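Local coordinates for uncharacterized protein (Bordetella pertussis, PDB 3FVV) that probably dephosphorylates histidinol phosphate to histidinol, a late step of histidine biosynthesis, as a magnesium-dependent hydrolase of the HAD-like superfamily, at residues L110-T122 with I125-P139. Residues are numbered along the deposited sequence; the frame is centred on the assembly and turned at random.
Sequences LCALVTATNSFVT and IARAFGVQHLIATDP. With SO4 (sulfate ion), chain C.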
loop_
_atom_site.group_PDB
_atom_site.type_symbol
_atom_site.label_atom_id
_atom_site.label_comp_id
_atom_site.label_asym_id
_atom_site.label_seq_id
_atom_site.Cartn_x
_atom_site.Cartn_y
_atom_site.Cartn_z
ATOM N N LEU A 110 -0.617 -10.746 14.908
ATOM C CA LEU A 110 -1.430 -10.805 13.687
ATOM C C LEU A 110 -0.958 -9.670 12.761
ATOM O O LEU A 110 -1.094 -8.536 13.118
ATOM C CB LEU A 110 -2.917 -10.647 14.007
ATOM C CG LEU A 110 -3.854 -10.584 12.793
ATOM C CD1 LEU A 110 -3.658 -11.851 11.942
ATOM C CD2 LEU A 110 -5.352 -10.330 13.214
ATOM N N CYS A 111 -0.425 -9.982 11.592
ATOM C CA CYS A 111 0.226 -8.982 10.705
ATOM C C CYS A 111 -0.516 -8.815 9.366
ATOM O O CYS A 111 -0.925 -9.783 8.755
ATOM C CB CYS A 111 1.667 -9.386 10.393
ATOM S SG CYS A 111 2.682 -9.477 11.869
ATOM N N ALA A 112 -0.646 -7.548 8.933
ATOM C CA ALA A 112 -1.338 -7.167 7.716
ATOM C C ALA A 112 -0.603 -5.985 7.089
ATOM O O ALA A 112 -0.095 -5.060 7.797
ATOM C CB ALA A 112 -2.802 -6.748 8.021
ATOM N N LEU A 113 -0.580 -6.012 5.761
ATOM C CA LEU A 113 -0.161 -4.902 4.943
ATOM C C LEU A 113 -1.402 -4.071 4.578
ATOM O O LEU A 113 -2.403 -4.622 4.069
ATOM C CB LEU A 113 0.588 -5.428 3.714
ATOM C CG LEU A 113 1.420 -4.511 2.827
ATOM C CD1 LEU A 113 2.666 -3.964 3.493
ATOM C CD2 LEU A 113 1.842 -5.268 1.524
ATOM N N VAL A 114 -1.337 -2.764 4.888
ATOM C CA VAL A 114 -2.456 -1.862 4.650
ATOM C C VAL A 114 -2.023 -0.737 3.726
ATOM O O VAL A 114 -1.274 0.183 4.150
ATOM C CB VAL A 114 -3.011 -1.267 5.987
ATOM C CG1 VAL A 114 -4.396 -0.633 5.717
ATOM C CG2 VAL A 114 -3.095 -2.341 7.076
ATOM N N THR A 115 -2.495 -0.784 2.481
ATOM C CA THR A 115 -1.943 0.040 1.426
ATOM C C THR A 115 -2.986 0.505 0.405
ATOM O O THR A 115 -3.870 -0.251 0.025
ATOM C CB THR A 115 -0.805 -0.763 0.696
ATOM O OG1 THR A 115 -0.315 -0.015 -0.416
ATOM C CG2 THR A 115 -1.323 -2.105 0.211
ATOM N N ALA A 116 -2.838 1.753 -0.061
ATOM C CA ALA A 116 -3.697 2.317 -1.101
ATOM C C ALA A 116 -3.345 1.721 -2.440
ATOM O O ALA A 116 -4.152 1.779 -3.347
ATOM C CB ALA A 116 -3.574 3.832 -1.194
ATOM N N THR A 117 -2.144 1.177 -2.600
ATOM C CA THR A 117 -1.787 0.624 -3.913
ATOM C C THR A 117 -2.617 -0.669 -4.112
ATOM O O THR A 117 -2.730 -1.481 -3.229
ATOM C CB THR A 117 -0.279 0.480 -4.081
ATOM O OG1 THR A 117 0.330 1.787 -4.091
ATOM C CG2 THR A 117 0.103 -0.236 -5.419
ATOM N N ASN A 118 -3.223 -0.812 -5.282
ATOM C CA ASN A 118 -4.225 -1.857 -5.503
ATOM C C ASN A 118 -3.725 -3.287 -5.267
ATOM O O ASN A 118 -2.516 -3.597 -5.491
ATOM C CB ASN A 118 -4.898 -1.675 -6.878
ATOM C CG ASN A 118 -4.057 -2.161 -8.044
ATOM O OD1 ASN A 118 -3.990 -3.368 -8.277
ATOM N ND2 ASN A 118 -3.519 -1.229 -8.849
ATOM N N SER A 119 -4.654 -4.133 -4.783
ATOM C CA SER A 119 -4.351 -5.495 -4.410
ATOM C C SER A 119 -3.780 -6.400 -5.543
ATOM O O SER A 119 -3.019 -7.300 -5.264
ATOM C CB SER A 119 -5.548 -6.178 -3.724
ATOM O OG SER A 119 -6.651 -6.233 -4.606
ATOM N N PHE A 120 -4.063 -6.127 -6.816
ATOM C CA PHE A 120 -3.373 -6.834 -7.863
ATOM C C PHE A 120 -1.855 -6.561 -7.815
ATOM O O PHE A 120 -1.035 -7.462 -7.929
ATOM C CB PHE A 120 -3.899 -6.501 -9.283
ATOM C CG PHE A 120 -3.096 -7.181 -10.348
ATOM C CD1 PHE A 120 -3.278 -8.526 -10.611
ATOM C CD2 PHE A 120 -2.058 -6.530 -10.975
ATOM C CE1 PHE A 120 -2.479 -9.192 -11.554
ATOM C CE2 PHE A 120 -1.254 -7.211 -11.900
ATOM C CZ PHE A 120 -1.484 -8.518 -12.170
ATOM N N VAL A 121 -1.505 -5.308 -7.669
ATOM C CA VAL A 121 -0.113 -4.891 -7.592
ATOM C C VAL A 121 0.548 -5.310 -6.292
ATOM O O VAL A 121 1.698 -5.662 -6.307
ATOM C CB VAL A 121 0.024 -3.331 -7.830
ATOM C CG1 VAL A 121 1.459 -2.832 -7.536
ATOM C CG2 VAL A 121 -0.412 -2.994 -9.264
ATOM N N THR A 122 -0.172 -5.349 -5.184
ATOM C CA THR A 122 0.475 -5.554 -3.887
ATOM C C THR A 122 0.369 -6.938 -3.272
ATOM O O THR A 122 1.084 -7.229 -2.353
ATOM C CB THR A 122 -0.022 -4.523 -2.849
ATOM O OG1 THR A 122 -1.457 -4.468 -2.863
ATOM C CG2 THR A 122 0.546 -3.110 -3.188
ATOM N N ILE A 125 3.620 -8.734 -3.059
ATOM C CA ILE A 125 4.528 -7.988 -2.173
ATOM C C ILE A 125 4.252 -8.339 -0.709
ATOM O O ILE A 125 5.199 -8.507 0.079
ATOM C CB ILE A 125 4.364 -6.474 -2.375
ATOM C CG1 ILE A 125 4.556 -6.124 -3.869
ATOM C CG2 ILE A 125 5.357 -5.718 -1.468
ATOM C CD1 ILE A 125 4.561 -4.677 -4.223
ATOM N N ALA A 126 2.972 -8.454 -0.330
ATOM C CA ALA A 126 2.659 -8.989 0.998
ATOM C C ALA A 126 3.232 -10.370 1.184
ATOM O O ALA A 126 3.864 -10.687 2.235
ATOM C CB ALA A 126 1.190 -8.969 1.280
ATOM N N ARG A 127 3.022 -11.223 0.199
ATOM C CA ARG A 127 3.637 -12.534 0.226
ATOM C C ARG A 127 5.180 -12.481 0.326
ATOM O O ARG A 127 5.797 -13.304 1.038
ATOM C CB ARG A 127 3.224 -13.303 -1.025
ATOM C CG ARG A 127 3.870 -14.658 -1.214
ATOM C CD ARG A 127 3.352 -15.213 -2.503
ATOM N NE ARG A 127 4.142 -16.306 -3.048
ATOM C CZ ARG A 127 3.798 -17.596 -3.031
ATOM N NH1 ARG A 127 2.662 -18.020 -2.440
ATOM N NH2 ARG A 127 4.599 -18.473 -3.612
ATOM N N ALA A 128 5.820 -11.554 -0.375
ATOM C CA ALA A 128 7.295 -11.456 -0.274
ATOM C C ALA A 128 7.775 -11.156 1.144
ATOM O O ALA A 128 8.891 -11.521 1.507
ATOM C CB ALA A 128 7.870 -10.428 -1.269
ATOM N N PHE A 129 6.918 -10.540 1.959
ATOM C CA PHE A 129 7.267 -10.252 3.340
ATOM C C PHE A 129 6.830 -11.329 4.317
ATOM O O PHE A 129 7.078 -11.197 5.490
ATOM C CB PHE A 129 6.654 -8.916 3.734
ATOM C CG PHE A 129 7.467 -7.723 3.317
ATOM C CD1 PHE A 129 8.573 -7.366 4.027
ATOM C CD2 PHE A 129 7.119 -6.967 2.200
ATOM C CE1 PHE A 129 9.321 -6.257 3.641
ATOM C CE2 PHE A 129 7.848 -5.888 1.796
ATOM C CZ PHE A 129 8.949 -5.507 2.530
ATOM N N GLY A 130 6.156 -12.380 3.833
ATOM C CA GLY A 130 5.567 -13.392 4.715
ATOM C C GLY A 130 4.292 -12.968 5.411
ATOM O O GLY A 130 3.918 -13.532 6.421
ATOM N N VAL A 131 3.662 -11.913 4.918
ATOM C CA VAL A 131 2.509 -11.349 5.550
ATOM C C VAL A 131 1.318 -11.989 4.843
ATOM O O VAL A 131 1.261 -11.990 3.602
ATOM C CB VAL A 131 2.507 -9.823 5.402
ATOM C CG1 VAL A 131 1.112 -9.272 5.764
ATOM C CG2 VAL A 131 3.622 -9.209 6.308
ATOM N N GLN A 132 0.364 -12.493 5.624
ATOM C CA GLN A 132 -0.706 -13.349 5.097
ATOM C C GLN A 132 -1.951 -12.551 4.863
ATOM O O GLN A 132 -2.862 -13.064 4.236
ATOM C CB GLN A 132 -1.043 -14.498 6.058
ATOM C CG GLN A 132 0.144 -15.379 6.446
ATOM C CD GLN A 132 0.805 -16.013 5.216
ATOM O OE1 GLN A 132 0.125 -16.605 4.389
ATOM N NE2 GLN A 132 2.126 -15.831 5.066
ATOM N N HIS A 133 -2.010 -11.301 5.327
ATOM C CA HIS A 133 -3.244 -10.469 5.209
ATOM C C HIS A 133 -2.923 -9.192 4.509
ATOM O O HIS A 133 -1.932 -8.517 4.875
ATOM C CB HIS A 133 -3.779 -10.164 6.605
ATOM C CG HIS A 133 -4.189 -11.404 7.344
ATOM N ND1 HIS A 133 -5.321 -12.123 6.995
ATOM C CD2 HIS A 133 -3.576 -12.106 8.320
ATOM C CE1 HIS A 133 -5.393 -13.204 7.752
ATOM N NE2 HIS A 133 -4.345 -13.214 8.564
ATOM N N LEU A 134 -3.774 -8.821 3.560
ATOM C CA LEU A 134 -3.576 -7.612 2.752
ATOM C C LEU A 134 -4.852 -6.802 2.785
ATOM O O LEU A 134 -5.911 -7.308 2.453
ATOM C CB LEU A 134 -3.341 -7.980 1.305
ATOM C CG LEU A 134 -3.185 -6.812 0.309
ATOM C CD1 LEU A 134 -1.974 -5.946 0.594
ATOM C CD2 LEU A 134 -3.124 -7.345 -1.094
ATOM N N ILE A 135 -4.738 -5.544 3.135
ATOM C CA ILE A 135 -5.881 -4.680 3.208
ATOM C C ILE A 135 -5.549 -3.527 2.251
ATOM O O ILE A 135 -4.965 -2.479 2.638
ATOM C CB ILE A 135 -6.145 -4.232 4.671
ATOM C CG1 ILE A 135 -6.386 -5.445 5.614
ATOM C CG2 ILE A 135 -7.346 -3.293 4.739
ATOM C CD1 ILE A 135 -6.014 -5.182 7.093
ATOM N N ALA A 136 -5.885 -3.758 0.984
ATOM C CA ALA A 136 -5.520 -2.864 -0.128
ATOM C C ALA A 136 -6.750 -2.416 -0.902
ATOM O O ALA A 136 -7.774 -3.054 -0.852
ATOM C CB ALA A 136 -4.537 -3.569 -1.117
ATOM N N THR A 137 -6.645 -1.301 -1.631
ATOM C CA THR A 137 -7.727 -0.879 -2.539
ATOM C C THR A 137 -7.895 -2.033 -3.534
ATOM O O THR A 137 -6.911 -2.586 -4.035
ATOM C CB THR A 137 -7.360 0.409 -3.199
ATOM O OG1 THR A 137 -7.258 1.374 -2.152
ATOM C CG2 THR A 137 -8.421 0.906 -4.293
ATOM N N ASP A 138 -9.130 -2.440 -3.753
ATOM C CA ASP A 138 -9.398 -3.596 -4.574
ATOM C C ASP A 138 -9.948 -3.175 -5.911
ATOM O O ASP A 138 -10.957 -2.456 -6.001
ATOM C CB ASP A 138 -10.386 -4.567 -3.916
ATOM C CG ASP A 138 -9.783 -5.245 -2.664
ATOM O OD1 ASP A 138 -8.589 -5.676 -2.699
ATOM O OD2 ASP A 138 -10.521 -5.324 -1.657
ATOM N N PRO A 139 -9.332 -3.696 -6.967
ATOM C CA PRO A 139 -9.856 -3.430 -8.288
ATOM C C PRO A 139 -11.041 -4.327 -8.580
ATOM O O PRO A 139 -10.973 -5.527 -8.334
ATOM C CB PRO A 139 -8.668 -3.764 -9.225
ATOM C CG PRO A 139 -7.738 -4.506 -8.504
ATOM C CD PRO A 139 -8.141 -4.562 -6.986
HETATM S S SO4 C . 0.500 3.316 0.567
HETATM O O1 SO4 C . 1.203 2.020 0.907
HETATM O O2 SO4 C . -0.922 3.381 1.082
HETATM O O3 SO4 C . 1.391 4.364 1.039
HETATM O O4 SO4 C . 0.380 3.477 -0.890
HETATM O O HOH W 1 0.389 -11.931 8.450
#
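The pairing of L113 with L134 and of T115 with A136 belongs to a beta-alpha-beta crossover: strand 110-115 runs parallel to strand 133-136, and helix 119-128 joins them within the HAD-like fold. The ladder is threaded by L113 and I135. L113 N donates to H133 O, I135 N to L113 O at 2.7 Å, and T115 N to I135 O. Beyond T115 the strand turns into the helix, yet the neighbouring chain stays attached, because S119 N, in the first helical turn, bonds to T137 O at 2.8 Å. S119 OG, set between its backbone N and carbonyl carbon (chi1 61°), is thereby turned to D138 OD1 and uses its anti lone pair (2.8 Å). N118 is the N-cap, its OD1 accepting from V121 N, which lies well above the amide plane.

Beneath the helix, the face bearing L113, T115, L134 and A136 is lined mainly by aliphatic groups, with the T122 hydroxyl among them. L113 CD2 presses on A126 CB at 3.8 Å, while L134 CD1 reaches T115 CG2 and CD2 reaches S119 CB, both beside T122 OG1. On the other face I135 CD1 lies against A112 CB (3.7 Å), and the H133 ring turns an edge to C111 O. A water links that same carbonyl to Q132 N.

At the carboxyl end of strand 110-115 sits a sulfate, probably from the crystallisation liquor; its O1 accepts from T115 OG1 and its O2 from A116 N, the latter at 2.8 Å. OG1 stands anti to its own nitrogen (chi1 175°) and also accepts from T117 N, closing an ST turn. L11 N, D12 N and K160 NZ also hydrogen-bond to the sulfate, consistent with a phosphate site as in HAD phosphatases.

Strand 5-9 pairs with strand 110-115 on its other edge, helix 158-170 covers I135 and A112 through W167, and helix 95-106 meets C111 and V131.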